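Side-chain contacts in probable acetolactate synthase isozyme III (Small subunit) (Nitrosomonas europaea ATCC 19718, PDB 2PC6), which is probably a regulatory small subunit, built from two ACT-like domains with helices over antiparallel sheets and paired with a second copy of itself: residues 3-8 / 57-62; 22-27 / 63-68; 35-40 / 46-51; 76-81 / 155-160. One frame throughout, in Å; residues are numbered along the deposited sequence.

From the N terminus, strand 3-12 opens contact 1, which closes a long loop when helix 56-68 comes back over it. Helix 17-28 starts contact 2 inside that loop and meets the later turns of the same helix 56-68, so contacts 1 and 2 cross along the chain. Contact 3, the hairpin of strands 34-39 and 45-54, is the shortest loop and falls within both. These three tie together most of the first ACT-like unit, with I62 touching F25 and F25 touching L50 between them. Contact 4 opens after all three have closed. It runs from the end of strand 72-77 to the end of strand 145-157, tying the first sheet to the second.

Contact 1 (3-8 / 57-62); sequences MRHIIS and EIVEQI
H5 on the inner strand 3-12 presents a face of its imidazole to V59 of helix 56-68. Methyl CG2 of V59 stands over that face 3.8 Å from the ring centroid and 23° off the ring normal, a CH-pi contact. It is displaced toward the rim, so its closest ring atom is H5 CD2, at 3.6 Å. The second methyl, V59 CG1, lies beyond the rim on the CG-ND1 side, 3.9 Å from H5 ND1, and also reaches I7 CD1 at 4.2 Å. The two branches are placed by the first torsion of V59 (161°): CG1 stands anti to the backbone N, while CG2 lies anti to the carbonyl carbon. In H5 the ring swings to the side of its own backbone N (chi1 -63°), lying across the path of the valine methyls. Two residues along, I7 points to the same face of the sheet, which helix 56-68 covers as in the ferredoxin-like ACT fold. T52 of the neighbouring strand and D77 of strand 72-77 also touch V59. The hydrogen bond between H5 ND1 and D77 OD2 probably helps to hold the ring's rotation, while the face of the imidazole serves as an apolar surface for the helix.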
# COMPACT_ATOMS: atom_id res chain seq x y z
N MSE A 3 -15.07 11.15 10.92
CA MSE A 3 -15.02 9.73 10.57
C MSE A 3 -14.25 9.49 9.25
O MSE A 3 -14.03 10.41 8.46
CB MSE A 3 -16.43 9.10 10.54
CG MSE A 3 -16.51 7.60 10.95
SE MSE A 3 -17.23 7.23 12.76
CE MSE A 3 -17.73 5.30 12.59
N ARG A 4 -13.85 8.23 9.07
CA ARG A 4 -13.04 7.77 7.94
C ARG A 4 -13.76 7.73 6.60
O ARG A 4 -14.79 7.07 6.47
CB ARG A 4 -12.53 6.36 8.23
CG ARG A 4 -11.34 6.29 9.14
CD ARG A 4 -10.61 4.96 8.93
NE ARG A 4 -9.56 4.77 9.94
N HIS A 5 -13.19 8.41 5.61
CA HIS A 5 -13.60 8.26 4.22
C HIS A 5 -12.46 7.66 3.42
O HIS A 5 -11.28 8.00 3.61
CB HIS A 5 -14.00 9.61 3.65
CG HIS A 5 -15.18 10.21 4.32
ND1 HIS A 5 -16.41 10.33 3.71
CD2 HIS A 5 -15.34 10.69 5.58
CE1 HIS A 5 -17.26 10.87 4.56
NE2 HIS A 5 -16.64 11.09 5.70
N ILE A 6 -12.80 6.74 2.54
CA ILE A 6 -11.82 6.07 1.70
C ILE A 6 -12.11 6.70 0.37
O ILE A 6 -13.14 6.42 -0.21
CB ILE A 6 -12.08 4.55 1.62
CG1 ILE A 6 -12.01 3.89 3.01
CG2 ILE A 6 -11.12 3.89 0.64
CD1 ILE A 6 -12.61 2.51 3.09
N ILE A 7 -11.25 7.62 -0.03
CA ILE A 7 -11.25 8.20 -1.37
C ILE A 7 -10.39 7.36 -2.36
O ILE A 7 -9.24 6.97 -2.08
CB ILE A 7 -10.81 9.66 -1.34
CG1 ILE A 7 -11.97 10.54 -0.88
CG2 ILE A 7 -10.45 10.12 -2.69
CD1 ILE A 7 -11.88 11.03 0.51
N SER A 8 -11.00 7.10 -3.51
CA SER A 8 -10.43 6.33 -4.59
C SER A 8 -10.30 7.23 -5.81
O SER A 8 -11.26 7.91 -6.21
CB SER A 8 -11.43 5.25 -4.95
OG SER A 8 -10.78 4.01 -5.07
N GLU A 57 -18.36 17.94 5.49
CA GLU A 57 -18.17 19.20 4.78
C GLU A 57 -16.70 19.45 4.48
O GLU A 57 -16.36 20.21 3.55
CB GLU A 57 -18.78 20.39 5.56
N ILE A 58 -15.81 18.83 5.26
CA ILE A 58 -14.39 18.92 4.95
C ILE A 58 -14.11 17.97 3.79
O ILE A 58 -13.56 18.39 2.77
CB ILE A 58 -13.44 18.77 6.19
CG1 ILE A 58 -13.62 19.96 7.16
CG2 ILE A 58 -11.97 18.76 5.78
N VAL A 59 -14.55 16.73 3.90
CA VAL A 59 -14.31 15.76 2.83
C VAL A 59 -14.86 16.22 1.48
O VAL A 59 -14.15 16.21 0.48
CB VAL A 59 -14.82 14.33 3.19
CG1 VAL A 59 -15.00 13.47 1.94
CG2 VAL A 59 -13.88 13.65 4.16
N GLU A 60 -16.11 16.65 1.46
CA GLU A 60 -16.67 17.23 0.25
C GLU A 60 -15.80 18.38 -0.34
O GLU A 60 -15.69 18.51 -1.56
CB GLU A 60 -18.15 17.64 0.46
N GLN A 61 -15.14 19.17 0.50
CA GLN A 61 -14.28 20.25 -0.01
C GLN A 61 -12.92 19.77 -0.54
O GLN A 61 -12.39 20.30 -1.53
CB GLN A 61 -14.09 21.35 1.04
CG GLN A 61 -13.36 22.60 0.53
CD GLN A 61 -14.10 23.39 -0.63
OE1 GLN A 61 -15.28 23.74 -0.54
NE2 GLN A 61 -13.35 23.70 -1.70
N ILE A 62 -12.38 18.75 0.10
CA ILE A 62 -11.18 18.07 -0.38
C ILE A 62 -11.48 17.43 -1.75
O ILE A 62 -10.67 17.52 -2.69
CB ILE A 62 -10.76 16.98 0.64
CG1 ILE A 62 -10.44 17.64 2.00
CG2 ILE A 62 -9.64 16.08 0.08
CD1 ILE A 62 -10.05 16.66 3.09

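Contact 2 (22-27 / 63-68); sequences AGLFSA and TKQLNK. With CA (calcium ion), chain E.
The helix pair on one face of the first sheet brings L24 and F25 of helix 17-28 against Q65 and L66 of helix 56-68. The segments run roughly antiparallel, at 144°, with axes 10.7 Å apart at closest. L24 pushes outward with CG anti to the backbone N (chi1 -180°), which carries its methyls to the facing helix: L24 CD1 rests 3.6 Å from the backbone oxygen Q65 O. The Q65 side chain slants across the same leucine, with Q65 NE2 3.7 Å from L24 CG, while Q65 OE1 is engaged by the hydroxyl of Y30. Such a pair of helices laid side by side on an antiparallel sheet is the ACT arrangement, and its buried side is apolar. There L66 CD1 approaches F25 CE1 at 4.2 Å, the two side chains meeting at about a right angle, and L66 CD2 comes within 4.4 Å of L24 CD1. V21 and L75 also touch L66, and F25 packs on A15 of the second subunit. Near the C-terminal end of helix 56-68, backbone N67 O binds the calcium ion at 2.4 Å, together with L69 O, V72 O and two waters.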
# COMPACT_ATOMS: atom_id res chain seq x y z
N ALA A 22 -0.50 15.49 -2.82
CA ALA A 22 -0.14 15.58 -1.39
C ALA A 22 -0.01 17.03 -0.98
O ALA A 22 -0.31 17.36 0.18
CB ALA A 22 1.12 14.80 -1.09
N GLY A 23 0.39 17.90 -1.92
CA GLY A 23 0.52 19.31 -1.61
C GLY A 23 -0.82 19.97 -1.28
O GLY A 23 -0.94 20.77 -0.34
N LEU A 24 -1.83 19.63 -2.06
CA LEU A 24 -3.20 20.11 -1.83
C LEU A 24 -3.68 19.83 -0.38
O LEU A 24 -4.18 20.74 0.28
CB LEU A 24 -4.13 19.50 -2.89
CG LEU A 24 -5.62 19.83 -2.90
CD1 LEU A 24 -6.20 19.51 -4.28
CD2 LEU A 24 -6.35 19.04 -1.83
N PHE A 25 -3.49 18.61 0.12
CA PHE A 25 -3.77 18.30 1.54
C PHE A 25 -2.97 19.16 2.52
O PHE A 25 -3.53 19.84 3.41
CB PHE A 25 -3.52 16.82 1.83
CG PHE A 25 -4.62 15.92 1.32
CD1 PHE A 25 -4.69 15.55 -0.03
CD2 PHE A 25 -5.62 15.45 2.21
CE1 PHE A 25 -5.71 14.75 -0.49
CE2 PHE A 25 -6.66 14.63 1.75
CZ PHE A 25 -6.71 14.28 0.41
N SER A 26 -1.65 19.15 2.32
CA SER A 26 -0.72 19.85 3.17
C SER A 26 -1.05 21.31 3.27
O SER A 26 -1.09 21.86 4.38
CB SER A 26 0.67 19.70 2.61
OG SER A 26 1.50 20.62 3.27
N ALA A 27 -1.28 21.98 2.14
CA ALA A 27 -1.46 23.42 2.22
C ALA A 27 -2.48 23.79 3.29
O ALA A 27 -2.35 24.85 3.95
CB ALA A 27 -1.87 24.01 0.85
N THR A 63 -12.65 16.82 -1.83
CA THR A 63 -13.15 16.16 -3.01
C THR A 63 -13.40 17.16 -4.11
O THR A 63 -13.06 16.93 -5.27
CB THR A 63 -14.43 15.38 -2.64
OG1 THR A 63 -14.04 14.09 -2.15
CG2 THR A 63 -15.34 15.20 -3.80
N LYS A 64 -13.96 18.31 -3.75
CA LYS A 64 -14.12 19.37 -4.72
C LYS A 64 -12.73 19.78 -5.22
O LYS A 64 -12.47 19.72 -6.43
CB LYS A 64 -14.93 20.54 -4.14
N GLN A 65 -11.82 20.13 -4.31
CA GLN A 65 -10.48 20.56 -4.75
C GLN A 65 -9.74 19.48 -5.55
O GLN A 65 -9.03 19.81 -6.50
CB GLN A 65 -9.59 21.00 -3.60
CG GLN A 65 -9.86 22.36 -3.01
CD GLN A 65 -9.09 22.51 -1.69
OE1 GLN A 65 -9.66 22.48 -0.59
NE2 GLN A 65 -7.76 22.58 -1.80
N LEU A 66 -9.90 18.21 -5.19
CA LEU A 66 -9.15 17.18 -5.91
C LEU A 66 -9.57 17.06 -7.37
O LEU A 66 -8.73 16.90 -8.26
CB LEU A 66 -9.25 15.82 -5.21
CG LEU A 66 -8.29 15.53 -4.07
CD1 LEU A 66 -8.82 14.37 -3.26
CD2 LEU A 66 -6.98 15.17 -4.62
N ASN A 67 -10.87 17.14 -7.61
CA ASN A 67 -11.40 17.01 -8.97
C ASN A 67 -10.91 18.12 -9.87
O ASN A 67 -10.76 17.89 -11.06
CB ASN A 67 -12.93 16.94 -8.98
CG ASN A 67 -13.44 15.51 -8.97
OD1 ASN A 67 -14.33 15.14 -8.17
ND2 ASN A 67 -12.87 14.67 -9.85
N LYS A 68 -10.64 19.29 -9.29
CA LYS A 68 -10.16 20.45 -10.01
C LYS A 68 -8.77 20.19 -10.61
O LYS A 68 -8.47 20.75 -11.68
CB LYS A 68 -10.11 21.71 -9.12
CG LYS A 68 -11.36 22.59 -9.14
CA CA E . -9.76 16.73 -12.91
O HOH W 1 -11.44 17.24 -14.34
O HOH W 2 -8.99 16.29 -15.22

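Contact 3 (35-40 / 46-51); sequences LSVAPT and SRMTLV
L35 to P39 pair with S46 to L50 in an antiparallel hairpin, strands 34-39 and 45-54 of the ACT sheet. Strand 34-39 is outermost within its own chain, but L35, S36 and V37 pair with an antiparallel strand of the second subunit, so the sheet continues across the dimer interface.

Backbone hydrogen bonds set the register. The S36-T49 pair is the tighter: S36 N gives an almost straight bond (178°) to T49 O at 2.8 Å, and T49 N returns one to S36 O at 2.7 Å. In the A38-R47 pair, R47 N reaches A38 O at 3.0 Å, whereas A38 N to R47 O is weak at 3.4 Å.

Apolar packing occupies the face carrying L35, V37, M48 and L50, on which helix 17-28 lies. The selenomethionine M48 stays extended to its selenium and then bends (chi3 -57°), so that its last two atoms touch different residues of strand 34-39: SE lies 3.8 Å from L35 CD1, and CE lies 3.8 Å from V37 CG2. L35 CD1 also meets L50 CD1, at 4.2 Å.

The face of S36, A38, R47 and T49 carries the outward polar links. S36 OG bonds T151 O of strand 145-157. The R47 guanidinium leaves the hairpin, NH2 bonding S8 OG and NH1 forming a salt bridge with E147 of the second subunit. Past the last pair, T40 OG1 takes the crowded position between backbone N and carbonyl carbon (chi1 66°), bonding L45 O and D42 O, and this leaves methyl T40 CG2 lying 3.5 Å from R47 CB.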
# COMPACT_ATOMS: atom_id res chain seq x y z
N LEU A 35 -2.11 6.12 2.47
CA LEU A 35 -2.19 6.36 1.06
C LEU A 35 -1.55 5.21 0.27
O LEU A 35 -0.39 4.92 0.48
CB LEU A 35 -1.49 7.68 0.72
CG LEU A 35 -1.56 8.11 -0.74
CD1 LEU A 35 -1.67 9.61 -0.89
CD2 LEU A 35 -0.33 7.59 -1.52
N SER A 36 -2.30 4.63 -0.67
CA SER A 36 -1.82 3.67 -1.64
C SER A 36 -1.96 4.18 -3.05
O SER A 36 -3.02 4.65 -3.43
CB SER A 36 -2.69 2.43 -1.59
OG SER A 36 -1.95 1.36 -1.10
N VAL A 37 -0.93 4.02 -3.87
CA VAL A 37 -1.02 4.33 -5.28
C VAL A 37 -0.13 3.35 -6.06
O VAL A 37 0.92 2.96 -5.60
CB VAL A 37 -0.64 5.82 -5.52
CG1 VAL A 37 0.78 6.12 -5.06
CG2 VAL A 37 -0.80 6.21 -6.98
N ALA A 38 -0.57 2.90 -7.22
CA ALA A 38 0.23 2.01 -8.09
C ALA A 38 -0.45 1.99 -9.45
O ALA A 38 -1.60 2.38 -9.55
CB ALA A 38 0.35 0.58 -7.51
N PRO A 39 0.27 1.56 -10.50
CA PRO A 39 -0.33 1.64 -11.85
C PRO A 39 -1.53 0.73 -12.00
O PRO A 39 -1.64 -0.28 -11.29
CB PRO A 39 0.81 1.14 -12.79
CG PRO A 39 2.09 1.32 -12.00
CD PRO A 39 1.64 0.98 -10.55
N THR A 40 -2.45 1.09 -12.89
CA THR A 40 -3.55 0.20 -13.24
C THR A 40 -3.17 -0.64 -14.47
O THR A 40 -2.03 -0.53 -14.96
CB THR A 40 -4.85 1.00 -13.52
OG1 THR A 40 -4.69 1.80 -14.69
CG2 THR A 40 -5.22 1.90 -12.31
N SER A 46 -2.75 5.67 -12.81
CA SER A 46 -2.56 5.00 -11.53
C SER A 46 -3.81 5.11 -10.70
O SER A 46 -4.62 6.00 -10.91
CB SER A 46 -1.37 5.61 -10.80
OG SER A 46 -0.14 5.24 -11.42
N ARG A 47 -3.96 4.21 -9.74
CA ARG A 47 -5.15 4.15 -8.89
C ARG A 47 -4.71 4.48 -7.49
O ARG A 47 -3.81 3.87 -6.92
CB ARG A 47 -5.80 2.75 -8.95
CG ARG A 47 -6.93 2.46 -7.93
CD ARG A 47 -8.24 3.00 -8.45
NE ARG A 47 -9.40 2.75 -7.59
CZ ARG A 47 -10.45 2.00 -7.93
NH1 ARG A 47 -10.48 1.36 -9.09
NH2 ARG A 47 -11.47 1.87 -7.11
N MSE A 48 -5.32 5.49 -6.92
CA MSE A 48 -4.93 5.87 -5.60
C MSE A 48 -6.06 5.60 -4.68
O MSE A 48 -7.22 5.91 -4.98
CB MSE A 48 -4.56 7.33 -5.55
CG MSE A 48 -4.15 7.80 -4.17
SE MSE A 48 -3.55 9.70 -4.21
CE MSE A 48 -2.08 9.55 -5.56
N THR A 49 -5.72 5.04 -3.53
CA THR A 49 -6.65 4.90 -2.46
C THR A 49 -6.10 5.69 -1.29
O THR A 49 -5.03 5.39 -0.78
CB THR A 49 -6.85 3.43 -2.05
OG1 THR A 49 -7.18 2.66 -3.22
CG2 THR A 49 -7.94 3.34 -1.06
N LEU A 50 -6.86 6.68 -0.88
CA LEU A 50 -6.47 7.53 0.18
C LEU A 50 -7.52 7.52 1.31
O LEU A 50 -8.74 7.55 1.06
CB LEU A 50 -6.39 8.91 -0.44
CG LEU A 50 -5.87 10.06 0.38
CD1 LEU A 50 -5.55 11.11 -0.63
CD2 LEU A 50 -6.97 10.54 1.34
N VAL A 51 -7.06 7.46 2.56
CA VAL A 51 -7.97 7.51 3.68
C VAL A 51 -7.78 8.84 4.38
O VAL A 51 -6.66 9.21 4.72
CB VAL A 51 -7.69 6.39 4.71
CG1 VAL A 51 -8.53 6.59 5.96
CG2 VAL A 51 -7.92 5.04 4.09

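Contact 4 (76-81 / 155-160); sequences IDLSSE and GLSRGE
L78 forks over the end of strand 145-157, one methyl on the backbone of G155 and the other on S157. This joins the 3-10 turn 78-80, which follows strand 72-77 of the first ACT-like sheet, to strand 145-157 of the second; each strand is outermost in its sheet within this chain.

The van der Waals contacts are made by the two methyls of L78. CD2 lies against the peptide between G155 and L156, 3.7 Å from G155 C and 3.8 Å from L156 N; the glycine has no side chain to stand in its way. CD1 turns to the serine and comes 3.4 Å from S157 OG. The second torsion (chi2 70°) turns the fork so that CD2 faces G155 and CD1 faces S157. I6, S8 and Y83 also touch L78, making it a wedge between the two sheets.

A polar bridge runs beside this wedge through water 3, which accepts from S157 OG at 2.7 Å and donates to L78 O at 3.1 Å.

Hydrogen bonds within 76-81 shape the turn that presents L78. D77 O accepts from S80 OG at 2.7 Å and from S80 N at 3.2 Å, both donors coming from the same face of its carbonyl plane. S79 OG is bonded to I6 N, which anchors the turn to strand 3-12. S157 O and G159 O also bond K92 NZ of the second subunit.

One leucine thus joins the two units by van der Waals contact with a peptide and a serine hydroxyl, while the polar link of S157 OG to L78 O is made through water 3.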
# COMPACT_ATOMS: atom_id res chain seq x y z
N ILE A 76 -14.15 8.83 -6.63
CA ILE A 76 -15.33 8.47 -5.86
C ILE A 76 -14.97 8.39 -4.37
O ILE A 76 -13.83 8.07 -4.00
CB ILE A 76 -15.95 7.15 -6.35
CG1 ILE A 76 -17.35 6.94 -5.75
CG2 ILE A 76 -15.03 5.94 -6.04
N ASP A 77 -15.92 8.76 -3.52
CA ASP A 77 -15.82 8.43 -2.12
C ASP A 77 -16.27 6.98 -2.11
O ASP A 77 -17.47 6.68 -2.23
CB ASP A 77 -16.73 9.29 -1.24
CG ASP A 77 -16.62 8.94 0.26
OD1 ASP A 77 -16.92 7.78 0.65
OD2 ASP A 77 -16.22 9.82 1.06
N LEU A 78 -15.30 6.09 -2.05
CA LEU A 78 -15.58 4.68 -2.04
C LEU A 78 -16.52 4.30 -0.91
O LEU A 78 -17.29 3.37 -1.07
CB LEU A 78 -14.29 3.90 -1.89
CG LEU A 78 -14.39 2.50 -2.46
CD1 LEU A 78 -14.46 2.58 -3.98
CD2 LEU A 78 -13.21 1.71 -1.98
N SER A 79 -16.48 5.05 0.19
CA SER A 79 -17.22 4.72 1.42
C SER A 79 -18.72 4.95 1.29
O SER A 79 -19.48 4.45 2.12
CB SER A 79 -16.74 5.57 2.60
OG SER A 79 -15.35 5.48 2.84
N SER A 80 -19.13 5.73 0.29
CA SER A 80 -20.54 6.03 0.08
C SER A 80 -21.27 4.98 -0.73
O SER A 80 -22.41 5.18 -1.09
CB SER A 80 -20.77 7.42 -0.52
OG SER A 80 -19.77 7.79 -1.46
N GLU A 81 -20.64 3.85 -0.99
CA GLU A 81 -21.33 2.79 -1.70
C GLU A 81 -20.79 1.44 -1.18
O GLU A 81 -19.93 1.45 -0.31
CB GLU A 81 -21.13 3.00 -3.20
CG GLU A 81 -22.32 2.72 -4.07
CD GLU A 81 -23.51 3.62 -3.80
OE1 GLU A 81 -23.42 4.83 -4.09
OE2 GLU A 81 -24.55 3.10 -3.32
N GLY A 155 -8.89 -0.54 -1.99
CA GLY A 155 -10.31 -0.89 -2.12
C GLY A 155 -10.91 -0.82 -3.51
O GLY A 155 -10.40 -0.14 -4.42
N LEU A 156 -12.03 -1.51 -3.68
CA LEU A 156 -12.78 -1.45 -4.92
C LEU A 156 -14.26 -1.41 -4.52
O LEU A 156 -14.61 -1.89 -3.43
CB LEU A 156 -12.50 -2.68 -5.80
CG LEU A 156 -11.11 -2.85 -6.42
CD1 LEU A 156 -10.99 -4.15 -7.27
CD2 LEU A 156 -10.74 -1.59 -7.25
N SER A 157 -15.09 -0.81 -5.37
CA SER A 157 -16.54 -0.89 -5.22
C SER A 157 -17.02 -2.33 -5.37
O SER A 157 -16.37 -3.13 -6.05
CB SER A 157 -17.17 -0.04 -6.30
OG SER A 157 -16.94 1.35 -6.01
N ARG A 158 -18.12 -2.68 -4.72
CA ARG A 158 -18.73 -4.00 -4.90
C ARG A 158 -19.41 -4.06 -6.23
O ARG A 158 -19.97 -3.07 -6.67
CB ARG A 158 -19.77 -4.34 -3.81
CG ARG A 158 -19.12 -4.93 -2.55
CD ARG A 158 -20.01 -5.86 -1.70
NE ARG A 158 -19.39 -6.11 -0.39
CZ ARG A 158 -18.44 -7.03 -0.12
NH1 ARG A 158 -17.98 -7.86 -1.05
NH2 ARG A 158 -17.93 -7.14 1.12
N GLY A 159 -19.38 -5.22 -6.84
CA GLY A 159 -20.22 -5.49 -7.98
C GLY A 159 -19.72 -4.81 -9.22
O GLY A 159 -18.52 -4.58 -9.36
N GLU A 160 -20.65 -4.50 -10.10
CA GLU A 160 -20.35 -3.90 -11.39
C GLU A 160 -19.75 -2.49 -11.31
O GLU A 160 -19.13 -2.05 -12.28
CB GLU A 160 -21.61 -3.87 -12.30
CG GLU A 160 -22.09 -5.27 -12.84
CD GLU A 160 -21.02 -6.07 -13.65
OE1 GLU A 160 -20.15 -5.47 -14.32
OE2 GLU A 160 -21.07 -7.33 -13.61
O HOH W 3 -18.13 1.79 -3.64